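Local coordinates for pollen-specific leucine-rich repeat extensin-like protein 1 (PDB 6TME) that probably binds a partner protein, such as a RALF-type signalling peptide, in the pollen cell wall through its leucine-rich repeat domain, at residues V159-P164 with P182-K187; Y143-S148 with K167-R172; A191-N196 with A212-F217; T116-F121 with S137-M142; V153-T158 with D175-L180. All blocks are in the same frame, centred on the assembly; numbering follows the deposited sequence.

Contact 1 of 5, residues V159-P164 with P182-K187; sequences VALSWP and PEIFDK
L161 faces E183 and I184 with its two methyl branches, one for each, so that the leucine bridges two successive loop turns. With CG lying anti to the carbonyl carbon (chi1 -61°), the fork reaches across: L161 CD1 rests 3.7 Å from E183 CG, on the aliphatic part of the glutamate, and L161 CD2 meets I184 CD1 at 3.6 Å. Both neighbours cross the leucine at about a right angle. Behind this apolar layer, A160 and I184 also pack on L169 of the nearby strand, while I184 touches F156.

The polar part belongs to K187. Its chain, bent at chi2 and chi3 (-81° and -71°), reaches residues 161-163, where K187 CE lies 3.5 Å from L161 O. The ammonium then meets two carbonyls: K187 NZ makes a weak bond of 3.3 Å to L161 O and another to W163 O, which is modelled so short that its exact length is doubtful.

Within each turn, backbone bonds hold the 3-10 geometry, and S162 OG adds a 2.8 Å bond to V159 O. The indole of W163 lies over A160 CA, and its NE1 is held by L136 O. Carbonyls at and just beyond the C-terminal end of the 3-10 segment 159-162 present partial negative charge to the lysine, which would probably stabilise its positive form.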
# COMPACT_ATOMS: atom_id res chain seq x y z
N VAL A 159 3.43 -15.65 7.70
CA VAL A 159 4.70 -15.56 8.42
C VAL A 159 5.01 -14.11 8.79
O VAL A 159 5.67 -13.84 9.81
CB VAL A 159 5.84 -16.17 7.57
CG1 VAL A 159 6.06 -15.37 6.29
CG2 VAL A 159 7.15 -16.24 8.38
N ALA A 160 4.50 -13.14 8.01
CA ALA A 160 4.70 -11.74 8.35
C ALA A 160 4.09 -11.38 9.70
O ALA A 160 4.56 -10.44 10.35
CB ALA A 160 4.12 -10.84 7.26
N LEU A 161 3.06 -12.11 10.14
CA LEU A 161 2.43 -11.80 11.42
C LEU A 161 3.33 -12.16 12.59
O LEU A 161 3.09 -11.69 13.71
CB LEU A 161 1.10 -12.54 11.55
CG LEU A 161 0.05 -12.19 10.48
CD1 LEU A 161 -1.10 -13.20 10.49
CD2 LEU A 161 -0.48 -10.77 10.68
N SER A 162 4.36 -12.96 12.37
CA SER A 162 5.20 -13.42 13.46
C SER A 162 6.35 -12.47 13.78
O SER A 162 7.09 -12.72 14.73
CB SER A 162 5.77 -14.80 13.12
OG SER A 162 6.82 -14.68 12.18
N TRP A 163 6.50 -11.37 13.04
CA TRP A 163 7.67 -10.51 13.21
C TRP A 163 7.32 -9.40 14.19
O TRP A 163 6.47 -8.57 13.88
CB TRP A 163 8.10 -9.92 11.87
CG TRP A 163 8.64 -10.95 10.93
CD1 TRP A 163 9.40 -12.03 11.25
CD2 TRP A 163 8.46 -11.00 9.51
NE1 TRP A 163 9.72 -12.74 10.13
CE2 TRP A 163 9.16 -12.14 9.04
CE3 TRP A 163 7.79 -10.19 8.58
CZ2 TRP A 163 9.20 -12.49 7.69
CZ3 TRP A 163 7.82 -10.54 7.24
CH2 TRP A 163 8.53 -11.68 6.80
N PRO A 164 7.95 -9.35 15.38
CA PRO A 164 7.57 -8.34 16.39
C PRO A 164 8.04 -6.92 16.09
O PRO A 164 7.62 -5.99 16.78
CB PRO A 164 8.21 -8.86 17.67
CG PRO A 164 9.44 -9.68 17.17
CD PRO A 164 8.97 -10.30 15.86
N PRO A 182 -7.50 -10.68 9.51
CA PRO A 182 -7.83 -9.44 10.24
C PRO A 182 -6.74 -9.03 11.21
O PRO A 182 -6.52 -7.83 11.42
CB PRO A 182 -9.14 -9.79 10.98
CG PRO A 182 -9.72 -10.98 10.23
CD PRO A 182 -8.51 -11.74 9.69
N GLU A 183 -6.02 -9.98 11.80
CA GLU A 183 -5.01 -9.61 12.77
C GLU A 183 -3.88 -8.76 12.17
O GLU A 183 -3.11 -8.18 12.93
CB GLU A 183 -4.44 -10.87 13.43
CG GLU A 183 -3.90 -11.94 12.48
CD GLU A 183 -4.95 -12.98 12.07
OE1 GLU A 183 -6.16 -12.65 12.05
OE2 GLU A 183 -4.56 -14.13 11.77
N ILE A 184 -3.78 -8.66 10.83
CA ILE A 184 -2.73 -7.84 10.22
C ILE A 184 -2.81 -6.39 10.70
O ILE A 184 -1.78 -5.72 10.82
CB ILE A 184 -2.78 -7.92 8.68
CG1 ILE A 184 -1.54 -7.29 8.06
CG2 ILE A 184 -3.94 -7.11 8.14
CD1 ILE A 184 -0.27 -8.05 8.30
N PHE A 185 -4.02 -5.89 10.98
CA PHE A 185 -4.15 -4.51 11.45
C PHE A 185 -3.85 -4.36 12.94
O PHE A 185 -3.82 -3.22 13.43
CB PHE A 185 -5.54 -3.97 11.08
CG PHE A 185 -5.74 -3.86 9.60
CD1 PHE A 185 -5.00 -2.95 8.86
CD2 PHE A 185 -6.58 -4.74 8.93
CE1 PHE A 185 -5.12 -2.88 7.48
CE2 PHE A 185 -6.70 -4.67 7.55
CZ PHE A 185 -5.97 -3.73 6.83
N ASP A 186 -3.61 -5.47 13.65
CA ASP A 186 -3.16 -5.42 15.04
C ASP A 186 -1.65 -5.18 15.16
O ASP A 186 -1.20 -4.65 16.17
CB ASP A 186 -3.50 -6.71 15.79
CG ASP A 186 -4.97 -7.06 15.75
OD1 ASP A 186 -5.82 -6.15 15.88
OD2 ASP A 186 -5.28 -8.26 15.57
N LYS A 187 -0.86 -5.59 14.16
CA LYS A 187 0.56 -5.23 14.17
C LYS A 187 0.72 -3.72 14.09
O LYS A 187 -0.16 -3.01 13.57
CB LYS A 187 1.29 -5.88 12.98
CG LYS A 187 0.97 -7.35 12.73
CD LYS A 187 1.77 -8.24 13.65
CE LYS A 187 3.25 -8.26 13.29
NZ LYS A 187 4.06 -8.58 14.48

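Contact 2 of 5, residues Y143-S148 with K167-R172; sequences YEFDVS and KFLDIR. With SO4 (sulfate ion), chain I.
Neighbouring rungs of the leucine-rich repeat solenoid meet here: E144, F145 and D146 pair in parallel with F168, L169 and D170, the strand axes 4.8 Å apart. F145 N donates to F168 O, and D170 N reaches F145 O at 2.9 Å almost straight (173°). At the N-terminal end of the pair Y143 O takes two N-H groups, from K167 and F168. K167 CB sits over the Y143 ring face, 4.0 Å from its centroid; Y143 OH (3.0 Å) and K167 NZ both bond O1 of a sulfate, probably from the crystallisation liquor. K167 NZ and R172 NH1 also bond the backbone of the other protein chain.

D146 and D170 lie alongside each other, their carboxylate planes only 12° apart. Water 1 donates to D146 OD2 (2.6 Å) and D170 OD2 (2.8 Å), and R172 NE forms a salt bridge to the syn lone pair of D170 OD2; together these would probably offset the carboxylates' repulsion. Each aspartate closes an Asx turn where its strand ends, within the parallel strand ladder of the leucine-rich repeat fold.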
# COMPACT_ATOMS: atom_id res chain seq x y z
N TYR A 143 11.91 -5.86 9.82
CA TYR A 143 11.39 -4.51 9.97
C TYR A 143 10.72 -4.00 8.70
O TYR A 143 9.65 -3.38 8.78
CB TYR A 143 12.56 -3.59 10.37
CG TYR A 143 12.28 -2.12 10.64
CD1 TYR A 143 12.01 -1.66 11.93
CD2 TYR A 143 12.37 -1.18 9.62
CE1 TYR A 143 11.79 -0.32 12.18
CE2 TYR A 143 12.15 0.15 9.86
CZ TYR A 143 11.87 0.58 11.14
OH TYR A 143 11.67 1.92 11.36
N GLU A 144 11.32 -4.26 7.54
CA GLU A 144 10.80 -3.84 6.24
C GLU A 144 10.96 -5.00 5.26
O GLU A 144 12.08 -5.40 4.93
CB GLU A 144 11.49 -2.59 5.68
CG GLU A 144 13.00 -2.52 5.82
CD GLU A 144 13.57 -1.15 5.43
OE1 GLU A 144 13.55 -0.78 4.23
OE2 GLU A 144 14.01 -0.44 6.35
N PHE A 145 9.82 -5.48 4.76
CA PHE A 145 9.74 -6.65 3.92
C PHE A 145 9.02 -6.23 2.65
O PHE A 145 7.85 -5.85 2.70
CB PHE A 145 8.97 -7.77 4.63
CG PHE A 145 9.14 -9.10 4.02
CD1 PHE A 145 10.33 -9.82 4.20
CD2 PHE A 145 8.09 -9.68 3.30
CE1 PHE A 145 10.48 -11.09 3.64
CE2 PHE A 145 8.24 -10.95 2.73
CZ PHE A 145 9.43 -11.66 2.89
N ASP A 146 9.72 -6.28 1.53
CA ASP A 146 9.18 -5.76 0.28
C ASP A 146 9.37 -6.88 -0.74
O ASP A 146 10.48 -7.07 -1.25
CB ASP A 146 9.87 -4.47 -0.15
CG ASP A 146 9.33 -3.91 -1.47
OD1 ASP A 146 8.29 -4.40 -1.97
OD2 ASP A 146 9.96 -2.97 -2.02
N VAL A 147 8.29 -7.62 -1.01
CA VAL A 147 8.27 -8.59 -2.09
C VAL A 147 7.38 -8.12 -3.24
O VAL A 147 6.90 -8.92 -4.03
CB VAL A 147 7.85 -9.98 -1.57
CG1 VAL A 147 8.97 -10.55 -0.62
CG2 VAL A 147 6.50 -9.94 -0.85
N SER A 148 7.19 -6.80 -3.38
CA SER A 148 6.30 -6.28 -4.41
C SER A 148 6.78 -6.66 -5.81
O SER A 148 7.99 -6.73 -6.09
CB SER A 148 6.20 -4.76 -4.29
OG SER A 148 7.46 -4.14 -4.46
N LYS A 167 7.44 -3.13 10.41
CA LYS A 167 6.97 -1.78 10.20
C LYS A 167 6.47 -1.52 8.78
O LYS A 167 5.57 -0.71 8.58
CB LYS A 167 8.09 -0.77 10.51
CG LYS A 167 7.68 0.68 10.24
CD LYS A 167 8.63 1.68 10.81
CE LYS A 167 7.92 2.99 11.08
NZ LYS A 167 8.89 4.06 11.40
N PHE A 168 7.03 -2.21 7.79
CA PHE A 168 6.77 -1.97 6.38
C PHE A 168 6.56 -3.32 5.74
O PHE A 168 7.46 -4.17 5.77
CB PHE A 168 7.94 -1.23 5.73
CG PHE A 168 7.73 -0.84 4.29
CD1 PHE A 168 7.83 -1.77 3.26
CD2 PHE A 168 7.49 0.49 3.96
CE1 PHE A 168 7.67 -1.37 1.95
CE2 PHE A 168 7.33 0.87 2.67
CZ PHE A 168 7.43 -0.04 1.66
N LEU A 169 5.37 -3.53 5.19
CA LEU A 169 5.00 -4.77 4.51
C LEU A 169 4.49 -4.39 3.14
O LEU A 169 3.44 -3.75 3.03
CB LEU A 169 3.95 -5.52 5.31
CG LEU A 169 3.49 -6.88 4.77
CD1 LEU A 169 4.65 -7.78 4.45
CD2 LEU A 169 2.55 -7.57 5.76
N ASP A 170 5.22 -4.78 2.09
CA ASP A 170 4.78 -4.59 0.71
C ASP A 170 4.68 -5.94 -0.01
O ASP A 170 5.70 -6.55 -0.35
CB ASP A 170 5.72 -3.65 -0.04
CG ASP A 170 5.11 -3.13 -1.34
OD1 ASP A 170 4.20 -3.81 -1.87
OD2 ASP A 170 5.52 -2.06 -1.84
N ILE A 171 3.45 -6.39 -0.28
CA ILE A 171 3.21 -7.60 -1.07
C ILE A 171 2.44 -7.30 -2.35
O ILE A 171 1.97 -8.22 -3.02
CB ILE A 171 2.48 -8.67 -0.24
CG1 ILE A 171 1.07 -8.16 0.15
CG2 ILE A 171 3.30 -9.03 1.02
CD1 ILE A 171 0.21 -9.21 0.82
N ARG A 172 2.34 -6.02 -2.72
CA ARG A 172 1.56 -5.60 -3.88
C ARG A 172 2.12 -6.23 -5.15
O ARG A 172 3.31 -6.58 -5.25
CB ARG A 172 1.56 -4.06 -3.97
CG ARG A 172 2.87 -3.47 -4.51
CD ARG A 172 3.11 -1.97 -4.24
NE ARG A 172 4.55 -1.75 -4.40
CZ ARG A 172 5.15 -1.27 -5.49
NH1 ARG A 172 4.45 -0.85 -6.56
NH2 ARG A 172 6.47 -1.20 -5.51
S SO4 I . 10.87 3.18 14.51
O1 SO4 I . 10.53 3.94 13.31
O2 SO4 I . 12.20 2.58 14.37
O3 SO4 I . 10.86 4.07 15.67
O4 SO4 I . 9.88 2.13 14.71
O HOH W 1 8.05 -1.28 -2.65

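Contact 3 of 5, residues A191-N196 with A212-F217; sequences AIFLNN and ASVVTF
I192 and T216 are tied closely through the backbone, T216 N reaching I192 O at 3.0 Å, nearly in line with the carbonyl, while I192 N donates to V214 O. On the face carrying A191, F193, V214 and T216 the packing is tight: V214 CG1 touches A191 CB at 3.6 Å and F193 CZ at 3.7 Å. The OG1 of T216, set between its backbone N and carbonyl carbon (chi1 67°), comes to the edge of the F193 ring and donates to N195 OD1 over 2.8 Å. N195 ND2 is held by N196 OD1 at 2.9 Å and by the backbone of the other protein chain. On the face of I192 and V215, I192 CD1 lies 4.0 Å from A212 CB; just past the strand ends L194 CD1 meets F217 CD1 at 3.8 Å, the two side chains running alongside.

Looser is N196, partly exposed and barely touching 212-217, which turns to a glycerol. N220 ND2 reaches both L194 O and F217 O, and N197 ND2 also binds L194 O, a step of the asparagine ladder of leucine-rich repeat proteins.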
# COMPACT_ATOMS: atom_id res chain seq x y z
N ALA A 191 3.06 0.94 7.18
CA ALA A 191 2.72 0.93 5.77
C ALA A 191 2.32 -0.49 5.38
O ALA A 191 3.05 -1.44 5.67
CB ALA A 191 3.90 1.40 4.91
N ILE A 192 1.16 -0.61 4.73
CA ILE A 192 0.59 -1.89 4.31
C ILE A 192 0.19 -1.72 2.84
O ILE A 192 -0.78 -1.01 2.54
CB ILE A 192 -0.61 -2.31 5.17
CG1 ILE A 192 -0.29 -2.16 6.66
CG2 ILE A 192 -1.05 -3.74 4.88
CD1 ILE A 192 -1.49 -2.22 7.58
N PHE A 193 0.93 -2.35 1.93
CA PHE A 193 0.61 -2.32 0.51
C PHE A 193 0.09 -3.70 0.12
O PHE A 193 0.83 -4.68 0.18
CB PHE A 193 1.83 -1.92 -0.32
CG PHE A 193 2.36 -0.55 0.01
CD1 PHE A 193 1.73 0.58 -0.47
CD2 PHE A 193 3.47 -0.39 0.85
CE1 PHE A 193 2.21 1.86 -0.16
CE2 PHE A 193 3.95 0.88 1.17
CZ PHE A 193 3.32 2.01 0.67
N LEU A 194 -1.19 -3.78 -0.25
CA LEU A 194 -1.81 -5.03 -0.68
C LEU A 194 -2.27 -4.98 -2.12
O LEU A 194 -2.71 -6.01 -2.64
CB LEU A 194 -3.01 -5.37 0.21
CG LEU A 194 -2.83 -5.21 1.71
CD1 LEU A 194 -4.20 -5.15 2.36
CD2 LEU A 194 -1.99 -6.36 2.29
N ASN A 195 -2.16 -3.83 -2.79
CA ASN A 195 -2.87 -3.61 -4.03
C ASN A 195 -2.40 -4.58 -5.10
O ASN A 195 -1.30 -5.15 -5.03
CB ASN A 195 -2.70 -2.16 -4.51
CG ASN A 195 -1.23 -1.76 -4.71
OD1 ASN A 195 -0.50 -1.44 -3.75
ND2 ASN A 195 -0.79 -1.78 -5.96
N ASN A 196 -3.28 -4.79 -6.09
CA ASN A 196 -2.97 -5.62 -7.27
C ASN A 196 -2.59 -7.04 -6.87
O ASN A 196 -1.53 -7.57 -7.22
CB ASN A 196 -1.87 -4.98 -8.11
CG ASN A 196 -2.34 -3.75 -8.84
OD1 ASN A 196 -2.39 -2.65 -8.27
ND2 ASN A 196 -2.68 -3.92 -10.11
N ALA A 212 -1.18 2.46 10.71
CA ALA A 212 -0.49 2.71 9.47
C ALA A 212 -0.76 4.13 8.98
O ALA A 212 -1.88 4.63 9.07
CB ALA A 212 -0.93 1.70 8.42
N SER A 213 0.30 4.76 8.46
CA SER A 213 0.18 6.01 7.73
C SER A 213 -0.29 5.82 6.29
O SER A 213 -0.87 6.76 5.73
CB SER A 213 1.51 6.77 7.76
OG SER A 213 2.49 6.12 6.97
N VAL A 214 -0.08 4.65 5.68
CA VAL A 214 -0.58 4.39 4.33
C VAL A 214 -1.05 2.95 4.25
O VAL A 214 -0.34 2.03 4.69
CB VAL A 214 0.47 4.67 3.23
CG1 VAL A 214 1.78 3.87 3.44
CG2 VAL A 214 -0.10 4.36 1.85
N VAL A 215 -2.25 2.74 3.68
CA VAL A 215 -2.81 1.42 3.40
C VAL A 215 -3.37 1.41 1.98
O VAL A 215 -4.19 2.27 1.63
CB VAL A 215 -3.92 1.03 4.40
CG1 VAL A 215 -4.36 -0.39 4.12
CG2 VAL A 215 -3.50 1.21 5.87
N THR A 216 -2.96 0.43 1.16
CA THR A 216 -3.54 0.26 -0.17
C THR A 216 -4.22 -1.10 -0.29
O THR A 216 -3.64 -2.14 0.09
CB THR A 216 -2.49 0.44 -1.28
OG1 THR A 216 -1.51 -0.60 -1.26
CG2 THR A 216 -1.82 1.81 -1.16
N PHE A 217 -5.47 -1.08 -0.78
CA PHE A 217 -6.27 -2.26 -1.13
C PHE A 217 -6.58 -2.33 -2.62
O PHE A 217 -7.27 -3.26 -3.05
CB PHE A 217 -7.63 -2.26 -0.42
CG PHE A 217 -7.57 -2.23 1.06
CD1 PHE A 217 -7.53 -3.41 1.79
CD2 PHE A 217 -7.60 -1.02 1.74
CE1 PHE A 217 -7.50 -3.39 3.17
CE2 PHE A 217 -7.55 -0.99 3.12
CZ PHE A 217 -7.50 -2.18 3.84

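Contact 4 of 5, residues T116-F121 with S137-M142; sequences TDVALF and SKLTLM. With EDO (1,2-ethanediol), chain T.
In the loops that lead into consecutive repeat strands, A119 and L141 press together: A119 CB lies only 3.2 Å from L141 O, close to where 116-119 runs into strand 120-122 and where the type I turn from L139 to M142 precedes the next strand. No hydrogen bond joins the two segments directly; water does so instead. Water 2 donates to T116 O at 2.8 Å and to V118 O at 2.6 Å while accepting from L141 N at 2.9 Å, filling the polar seam between the loops. Water 3 makes a second link, from T116 O to T140 OG1.

Around this seam the side chains pack on one another and on the backbone. L141 CD1 comes to 3.8 Å from D117 O, and V118 CB lies 4.2 Å from L139 CD2. The M142 side chain, bent at chi2 and chi3, turns back toward the first loop: SD stands 3.7 Å from A119 O, and the CE methyl meets F121 CB at 4.0 Å.

A 1,2-ethanediol, probably from the crystallisation liquor, donates to L141 O; A119 and L141 are each packed by an aromatic side chain of the other protein chain. Residues 116-121 and 137-142 are thus joined by water-mediated bonds and packing of aliphatic side chains and the methionine, direct backbone bonds following just beyond, from A119 to Y143 and E144.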
# COMPACT_ATOMS: atom_id res chain seq x y z
N THR A 116 19.33 -14.89 10.35
CA THR A 116 18.57 -14.45 11.52
C THR A 116 18.84 -13.01 11.92
O THR A 116 18.14 -12.49 12.79
CB THR A 116 18.84 -15.35 12.74
OG1 THR A 116 20.24 -15.43 12.96
CG2 THR A 116 18.26 -16.76 12.54
N ASP A 117 19.82 -12.35 11.31
CA ASP A 117 20.06 -10.95 11.62
C ASP A 117 19.43 -9.99 10.62
O ASP A 117 19.57 -8.78 10.78
CB ASP A 117 21.58 -10.70 11.71
CG ASP A 117 22.25 -11.59 12.76
OD1 ASP A 117 21.76 -11.59 13.92
OD2 ASP A 117 23.22 -12.32 12.43
N VAL A 118 18.77 -10.50 9.59
CA VAL A 118 18.26 -9.63 8.54
C VAL A 118 17.06 -8.84 9.06
O VAL A 118 16.14 -9.40 9.67
CB VAL A 118 17.89 -10.44 7.29
CG1 VAL A 118 17.02 -9.62 6.38
CG2 VAL A 118 19.14 -10.85 6.56
N ALA A 119 17.10 -7.53 8.87
CA ALA A 119 15.99 -6.65 9.18
C ALA A 119 15.45 -5.96 7.95
O ALA A 119 14.33 -5.42 7.99
CB ALA A 119 16.41 -5.59 10.20
N LEU A 120 16.19 -5.98 6.85
CA LEU A 120 15.79 -5.32 5.62
C LEU A 120 15.80 -6.35 4.52
O LEU A 120 16.82 -7.02 4.30
CB LEU A 120 16.72 -4.15 5.32
CG LEU A 120 16.51 -3.28 4.10
CD1 LEU A 120 17.06 -1.94 4.49
CD2 LEU A 120 17.24 -3.84 2.85
N PHE A 121 14.68 -6.49 3.83
CA PHE A 121 14.57 -7.46 2.74
C PHE A 121 13.82 -6.80 1.58
O PHE A 121 12.58 -6.66 1.63
CB PHE A 121 13.90 -8.73 3.23
CG PHE A 121 13.94 -9.87 2.26
CD1 PHE A 121 15.04 -10.72 2.21
CD2 PHE A 121 12.88 -10.08 1.39
CE1 PHE A 121 15.08 -11.78 1.31
CE2 PHE A 121 12.91 -11.15 0.50
CZ PHE A 121 14.02 -11.99 0.45
N SER A 137 9.92 -16.95 9.86
CA SER A 137 9.56 -16.51 11.20
C SER A 137 10.78 -16.40 12.11
O SER A 137 10.72 -15.72 13.14
CB SER A 137 8.55 -17.48 11.81
OG SER A 137 9.12 -18.77 11.91
N LYS A 138 11.89 -17.07 11.75
CA LYS A 138 13.10 -16.96 12.55
C LYS A 138 13.83 -15.65 12.32
O LYS A 138 14.72 -15.32 13.11
CB LYS A 138 14.01 -18.18 12.28
CG LYS A 138 13.33 -19.50 12.63
CD LYS A 138 14.13 -20.72 12.25
CE LYS A 138 14.41 -20.79 10.77
NZ LYS A 138 14.76 -22.19 10.34
N LEU A 139 13.45 -14.87 11.31
CA LEU A 139 14.02 -13.54 11.06
C LEU A 139 13.32 -12.54 11.97
O LEU A 139 12.51 -11.70 11.55
CB LEU A 139 13.91 -13.15 9.59
CG LEU A 139 15.02 -13.69 8.68
CD1 LEU A 139 15.19 -15.21 8.78
CD2 LEU A 139 14.77 -13.29 7.24
N THR A 140 13.66 -12.63 13.26
CA THR A 140 12.90 -11.91 14.27
C THR A 140 13.16 -10.41 14.27
O THR A 140 12.43 -9.67 14.93
CB THR A 140 13.23 -12.49 15.64
OG1 THR A 140 14.59 -12.18 15.98
CG2 THR A 140 13.05 -14.02 15.60
N LEU A 141 14.18 -9.94 13.56
CA LEU A 141 14.44 -8.52 13.45
C LEU A 141 13.78 -7.90 12.23
O LEU A 141 13.96 -6.69 11.99
CB LEU A 141 15.96 -8.27 13.41
CG LEU A 141 16.80 -8.95 14.47
CD1 LEU A 141 18.26 -8.51 14.35
CD2 LEU A 141 16.23 -8.66 15.88
N MET A 142 13.05 -8.69 11.44
CA MET A 142 12.40 -8.16 10.25
C MET A 142 11.62 -6.90 10.58
O MET A 142 10.79 -6.87 11.50
CB MET A 142 11.47 -9.20 9.63
CG MET A 142 11.03 -8.81 8.25
SD MET A 142 12.47 -8.56 7.19
CE MET A 142 12.81 -10.28 6.75
C1 EDO T . 15.04 -4.12 15.73
O1 EDO T . 15.45 -2.77 15.45
C2 EDO T . 15.24 -4.96 14.47
O2 EDO T . 14.52 -4.39 13.37
O HOH W 2 15.98 -11.11 11.62
O HOH W 3 16.73 -13.25 15.07

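Contact 5 of 5, residues V153-T158 with D175-L180; sequences VGPFPT and DFEGKL
F176 lies against P157 and G154, and more of its surface is covered here than that of any other residue of either segment. P157 CD stands over one face of its ring, 3.8 Å from the centroid and 18° off the normal, a CH-pi contact in which the proline crosses the phenylalanine at about a right angle. At the edge of the same ring, F176 CD1 comes to 3.3 Å from G154 O. With its CG anti to the carbonyl carbon (chi1 -65°), F176 turns inward, where I171 and F199 also pack.

These pieces belong to the second parallel layer of plant-type leucine-rich repeats, in which an F-x-G-x-hydrophobic-P sequence recurs. G154 N donates to D175 O at 3.2 Å and E177 N to G154 O at 3.1 Å; both donors stand above the carbonyl planes, 50° out of plane for the second, as the chain turns a corner at G154.

F156 points its ring inward, F156 CD2 meeting L180 CD1 at 3.7 Å, while its N-H donates to water 4, which in turn donates to E177 O and K179 O. V153 lies at the exposed rim: its CG1 lies 3.6 Å from D175 CB, the two side chains on the same face of the parallel pair.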
# COMPACT_ATOMS: atom_id res chain seq x y z
N VAL A 153 2.30 -16.43 -4.90
CA VAL A 153 0.95 -16.95 -5.12
C VAL A 153 0.39 -17.52 -3.82
O VAL A 153 1.11 -17.89 -2.89
CB VAL A 153 0.91 -18.05 -6.21
CG1 VAL A 153 1.09 -17.46 -7.59
CG2 VAL A 153 1.97 -19.12 -5.93
N GLY A 154 -0.94 -17.60 -3.78
CA GLY A 154 -1.62 -18.34 -2.74
C GLY A 154 -1.96 -17.45 -1.57
O GLY A 154 -1.95 -16.22 -1.66
N PRO A 155 -2.24 -18.07 -0.43
CA PRO A 155 -2.79 -17.33 0.71
C PRO A 155 -1.85 -16.25 1.24
O PRO A 155 -0.64 -16.30 1.07
CB PRO A 155 -3.00 -18.43 1.77
CG PRO A 155 -3.06 -19.72 0.97
CD PRO A 155 -2.09 -19.51 -0.15
N PHE A 156 -2.46 -15.27 1.92
CA PHE A 156 -1.70 -14.18 2.51
C PHE A 156 -0.48 -14.74 3.24
O PHE A 156 -0.60 -15.73 3.96
CB PHE A 156 -2.59 -13.39 3.47
CG PHE A 156 -1.91 -12.23 4.12
CD1 PHE A 156 -1.12 -12.40 5.24
CD2 PHE A 156 -2.05 -10.95 3.59
CE1 PHE A 156 -0.48 -11.31 5.83
CE2 PHE A 156 -1.42 -9.87 4.18
CZ PHE A 156 -0.62 -10.05 5.30
N PRO A 157 0.73 -14.13 3.07
CA PRO A 157 1.94 -14.67 3.73
C PRO A 157 1.93 -14.44 5.23
O PRO A 157 2.51 -13.47 5.72
CB PRO A 157 3.08 -13.90 3.07
CG PRO A 157 2.44 -12.57 2.68
CD PRO A 157 1.03 -12.94 2.25
N THR A 158 1.28 -15.33 5.97
CA THR A 158 1.04 -15.09 7.39
C THR A 158 2.31 -15.14 8.23
O THR A 158 2.28 -14.68 9.39
CB THR A 158 -0.02 -16.07 7.90
OG1 THR A 158 0.26 -17.40 7.46
CG2 THR A 158 -1.40 -15.67 7.37
N ASP A 175 0.25 -12.55 -6.74
CA ASP A 175 -0.97 -13.31 -6.93
C ASP A 175 -1.41 -13.91 -5.60
O ASP A 175 -1.82 -15.07 -5.53
CB ASP A 175 -0.78 -14.39 -7.99
CG ASP A 175 -2.10 -15.02 -8.42
OD1 ASP A 175 -3.17 -14.44 -8.17
OD2 ASP A 175 -2.07 -16.14 -8.98
N PHE A 176 -1.29 -13.14 -4.52
CA PHE A 176 -1.91 -13.54 -3.27
C PHE A 176 -3.44 -13.45 -3.38
O PHE A 176 -3.99 -12.63 -4.13
CB PHE A 176 -1.40 -12.67 -2.12
CG PHE A 176 0.07 -12.85 -1.83
CD1 PHE A 176 0.55 -14.06 -1.33
CD2 PHE A 176 0.97 -11.83 -2.07
CE1 PHE A 176 1.89 -14.24 -1.07
CE2 PHE A 176 2.32 -12.00 -1.82
CZ PHE A 176 2.78 -13.20 -1.32
N GLU A 177 -4.13 -14.31 -2.64
CA GLU A 177 -5.58 -14.42 -2.83
C GLU A 177 -6.23 -14.92 -1.55
O GLU A 177 -5.56 -15.25 -0.57
CB GLU A 177 -5.88 -15.34 -4.01
CG GLU A 177 -5.32 -16.72 -3.83
CD GLU A 177 -6.26 -17.64 -3.08
OE1 GLU A 177 -7.45 -17.72 -3.49
OE2 GLU A 177 -5.81 -18.25 -2.07
N GLY A 178 -7.56 -15.01 -1.58
CA GLY A 178 -8.30 -15.44 -0.41
C GLY A 178 -8.56 -14.28 0.54
O GLY A 178 -8.43 -13.10 0.21
N LYS A 179 -8.94 -14.65 1.77
CA LYS A 179 -9.30 -13.67 2.77
C LYS A 179 -8.06 -12.97 3.31
O LYS A 179 -6.95 -13.51 3.30
CB LYS A 179 -10.04 -14.33 3.95
CG LYS A 179 -11.31 -15.07 3.57
CD LYS A 179 -11.90 -15.83 4.77
CE LYS A 179 -13.30 -16.34 4.45
NZ LYS A 179 -13.94 -17.00 5.62
N LEU A 180 -8.27 -11.80 3.81
CA LEU A 180 -7.21 -11.05 4.48
C LEU A 180 -7.22 -11.35 5.97
O LEU A 180 -8.27 -11.23 6.61
CB LEU A 180 -7.42 -9.57 4.24
CG LEU A 180 -6.29 -8.61 4.48
CD1 LEU A 180 -5.16 -9.02 3.57
CD2 LEU A 180 -6.79 -7.18 4.15
O HOH W 4 -5.58 -15.42 1.96

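In the fold
Along the chain contact 4 comes first, then contacts 2, 5 and 1, whose segments alternate, and last contact 3. Contacts 2 and 3 have centres 10 Å apart and sit in a row of parallel strands, where 168-170 is next to 191-193; contact 4 joins the row through strand 120-122, and its centre is about 21 Å from that of contact 3. Contact 5 belongs to the second strand layer and contact 1 to the following turns, their centres about 14 Å apart, with F156 packing against I184. L169 and I171 of contact 2 meet these layers inside the coil. Contacts 2, 3 and 4 also face the other protein chain, consistent with a solenoid whose strand side receives a partner.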